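Side-chain contact in insecticidal protein (Brevibacillus laterosporus, PDB 7ML9), which is an insecticidal toxin active against the western corn rootworm and probably acts by forming beta-barrel pores in membranes: residues L246-C249 / Q250-W254. Sequence-based numbering, arbitrary orientation.
Sequences LTKC and QQKGW. With EDO (1,2-ethanediol), chain E; EDO (1,2-ethanediol), chain H.
C249 and W254 meet on the inner side of this helix end, where the sulfur approaches the indole from its rim: SG lies 4.0 Å from W254 CE3, and its line to the centroid of the six-membered ring makes 78° with the ring normal, which defines an edge-on sulfur-aromatic contact. The thiol also touches L35 of helix 28-48, the helix on which the indole packs through D39, T43 and E46. K248 reaches the same ring obliquely. Its CG is anti to the backbone N (chi1 176°) and the chain beyond is extended, which carries CE to 3.8 Å from W254 CZ3 and leaves NZ to salt-bridge D39 and hydrogen-bond T43. On one face of the indole, K252 CB stands 3.3 Å above the plane, offset toward the rim.

The backbone turn that brings W254 back alongside C249 is a Schellman motif closing helix 242-252. G253, with positive phi, is its C-prime residue; W254 N donates to C249 O over 2.9 Å, while the bond from G253 N to Q250 O is weak at 3.4 Å. Upstream, three successive i to i-4 bonds keep the helical pattern: Q250 N to L246 O, with an N-H...O angle of 165°, Q251 N to T247 O and K252 N to K248 O.

The leucine methyl CD1 of L246 packs against the Q250 side chain, 3.7 Å from the amide carbon CD and also touching CG; Q250 NE2 hydrogen-bonds to F260 O at the start of strand 260-263. By contrast, the outward side makes few contacts: Q251 and K252 are exposed, though K252 NZ reaches a salt bridge with E46, and the 1,2-ethanediol of chain E, probably from the crystallisation liquor, accepts weak hydrogen bonds from W254 NE1 at both O1 and O2, the shorter spanning 3.2 Å to O1.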
ATOM      1  N   LEU A 246      -4.774  16.727 -21.150  1.00 13.43           N
ATOM      2  CA  LEU A 246      -3.966  16.864 -19.938  1.00 13.92           C
ATOM      3  C   LEU A 246      -2.549  17.319 -20.270  1.00 11.45           C
ATOM      4  O   LEU A 246      -1.986  18.160 -19.571  1.00 14.23           O
ATOM      5  CB  LEU A 246      -3.926  15.540 -19.162  1.00 15.73           C
ATOM      6  CG  LEU A 246      -3.020  15.550 -17.920  1.00 16.21           C
ATOM      7  CD1 LEU A 246      -3.594  16.440 -16.816  1.00 15.11           C
ATOM      8  CD2 LEU A 246      -2.773  14.122 -17.401  1.00 13.96           C
ATOM      9  N   THR A 247      -1.956  16.764 -21.324  1.00 13.29           N
ATOM     10  CA  THR A 247      -0.605  17.163 -21.693  1.00 17.38           C
ATOM     11  C   THR A 247      -0.535  18.663 -21.934  1.00 17.86           C
ATOM     12  O   THR A 247       0.382  19.337 -21.451  1.00 15.42           O
ATOM     13  CB  THR A 247      -0.154  16.384 -22.927  1.00 14.94           C
ATOM     14  OG1 THR A 247      -0.217  14.980 -22.650  1.00 20.93           O
ATOM     15  CG2 THR A 247       1.283  16.758 -23.344  1.00 19.37           C
ATOM     16  N   LYS A 248      -1.540  19.213 -22.621  1.00 15.46           N
ATOM     17  CA  LYS A 248      -1.556  20.641 -22.909  1.00 14.13           C
ATOM     18  C   LYS A 248      -1.710  21.452 -21.635  1.00 16.07           C
ATOM     19  O   LYS A 248      -0.971  22.420 -21.404  1.00 15.82           O
ATOM     20  CB  LYS A 248      -2.699  20.951 -23.892  1.00 15.35           C
ATOM     21  CG  LYS A 248      -2.864  22.434 -24.195  1.00 19.20           C
ATOM     22  CD  LYS A 248      -3.965  22.649 -25.235  1.00 19.08           C
ATOM     23  CE  LYS A 248      -4.073  24.137 -25.588  1.00 25.05           C
ATOM     24  NZ  LYS A 248      -5.352  24.387 -26.306  1.00 24.81           N
ATOM     25  N   CYS A 249      -2.667  21.057 -20.786  1.00 12.23           N
ATOM     26  CA  CYS A 249      -2.982  21.820 -19.590  1.00 15.47           C
ATOM     27  C   CYS A 249      -1.803  21.844 -18.619  1.00 17.90           C
ATOM     28  O   CYS A 249      -1.535  22.879 -17.989  1.00 14.94           O
ATOM     29  CB  CYS A 249      -4.225  21.216 -18.937  1.00 18.26           C
ATOM     30  SG  CYS A 249      -5.757  21.825 -19.762  1.00 21.61           S
ATOM     31  N   GLN A 250      -1.076  20.728 -18.514  1.00 16.14           N
ATOM     32  CA  GLN A 250       0.106  20.693 -17.652  1.00 16.19           C
ATOM     33  C   GLN A 250       1.241  21.536 -18.224  1.00 17.39           C
ATOM     34  O   GLN A 250       1.923  22.244 -17.475  1.00 20.31           O
ATOM     35  CB  GLN A 250       0.541  19.246 -17.438  1.00 18.19           C
ATOM     36  CG  GLN A 250      -0.452  18.511 -16.528  1.00 15.70           C
ATOM     37  CD  GLN A 250      -0.006  17.100 -16.145  1.00 18.22           C
ATOM     38  OE1 GLN A 250       0.594  16.381 -16.941  1.00 17.71           O
ATOM     39  NE2 GLN A 250      -0.328  16.700 -14.922  1.00 19.42           N
ATOM     40  N   GLN A 251       1.435  21.500 -19.549  1.00 14.96           N
ATOM     41  CA  GLN A 251       2.421  22.375 -20.184  1.00 16.67           C
ATOM     42  C   GLN A 251       2.091  23.852 -19.959  1.00 21.91           C
ATOM     43  O   GLN A 251       2.986  24.663 -19.681  1.00 19.72           O
ATOM     44  CB  GLN A 251       2.500  22.040 -21.675  1.00 17.65           C
ATOM     45  CG  GLN A 251       3.582  22.784 -22.441  1.00 22.49           C
ATOM     46  CD  GLN A 251       3.611  22.380 -23.897  1.00 22.67           C
ATOM     47  OE1 GLN A 251       2.724  22.734 -24.672  1.00 28.70           O
ATOM     48  NE2 GLN A 251       4.618  21.634 -24.274  1.00 23.34           N
ATOM     49  N   LYS A 252       0.805  24.216 -20.033  1.00 19.43           N
ATOM     50  CA  LYS A 252       0.376  25.606 -19.891  1.00 16.67           C
ATOM     51  C   LYS A 252       0.268  26.078 -18.457  1.00 23.55           C
ATOM     52  O   LYS A 252       0.175  27.286 -18.228  1.00 21.44           O
ATOM     53  CB  LYS A 252      -1.010  25.819 -20.525  1.00 20.55           C
ATOM     54  CG  LYS A 252      -1.120  25.458 -21.986  1.00 20.58           C
ATOM     55  CD  LYS A 252      -0.705  26.603 -22.869  1.00 22.80           C
ATOM     56  CE  LYS A 252      -0.767  26.215 -24.331  1.00 21.54           C
ATOM     57  NZ  LYS A 252      -0.114  27.318 -25.114  1.00 23.63           N
ATOM     58  N   GLY A 253       0.210  25.179 -17.485  1.00 17.40           N
ATOM     59  CA  GLY A 253      -0.108  25.640 -16.160  1.00 15.02           C
ATOM     60  C   GLY A 253      -1.572  25.930 -15.931  1.00 18.01           C
ATOM     61  O   GLY A 253      -1.901  26.718 -15.046  1.00 21.53           O
ATOM     62  N   TRP A 254      -2.469  25.323 -16.703  1.00 15.42           N
ATOM     63  CA  TRP A 254      -3.905  25.535 -16.520  1.00 18.30           C
ATOM     64  C   TRP A 254      -4.466  24.489 -15.561  1.00 21.71           C
ATOM     65  O   TRP A 254      -4.716  23.350 -15.959  1.00 21.85           O
ATOM     66  CB  TRP A 254      -4.633  25.458 -17.854  1.00 18.92           C
ATOM     67  CG  TRP A 254      -4.219  26.498 -18.875  1.00 18.80           C
ATOM     68  CD1 TRP A 254      -3.507  27.648 -18.657  1.00 20.92           C
ATOM     69  CD2 TRP A 254      -4.504  26.457 -20.279  1.00 16.66           C
ATOM     70  NE1 TRP A 254      -3.337  28.328 -19.853  1.00 20.80           N
ATOM     71  CE2 TRP A 254      -3.942  27.618 -20.858  1.00 18.28           C
ATOM     72  CE3 TRP A 254      -5.187  25.552 -21.102  1.00 16.15           C
ATOM     73  CZ2 TRP A 254      -4.041  27.893 -22.226  1.00 18.75           C
ATOM     74  CZ3 TRP A 254      -5.285  25.823 -22.462  1.00 18.63           C
ATOM     75  CH2 TRP A 254      -4.710  26.987 -23.011  1.00 19.14           C
TER
HETATM   76  C1  EDO E 404      -0.643  30.812 -20.106  1.00 40.26           C
HETATM   77  O1  EDO E 404      -0.404  29.548 -19.488  1.00 29.64           O
HETATM   78  C2  EDO E 404      -0.519  30.620 -21.608  1.00 33.97           C
HETATM   79  O2  EDO E 404      -1.826  30.347 -22.118  1.00 27.64           O
HETATM   80  C1  EDO H 407      -6.744  20.743 -27.735  1.00 32.42           C
HETATM   81  O1  EDO H 407      -7.000  21.823 -26.826  1.00 37.54           O
HETATM   82  C2  EDO H 407      -5.674  19.822 -27.163  1.00 36.93           C
HETATM   83  O2  EDO H 407      -5.054  19.133 -28.252  1.00 51.53           O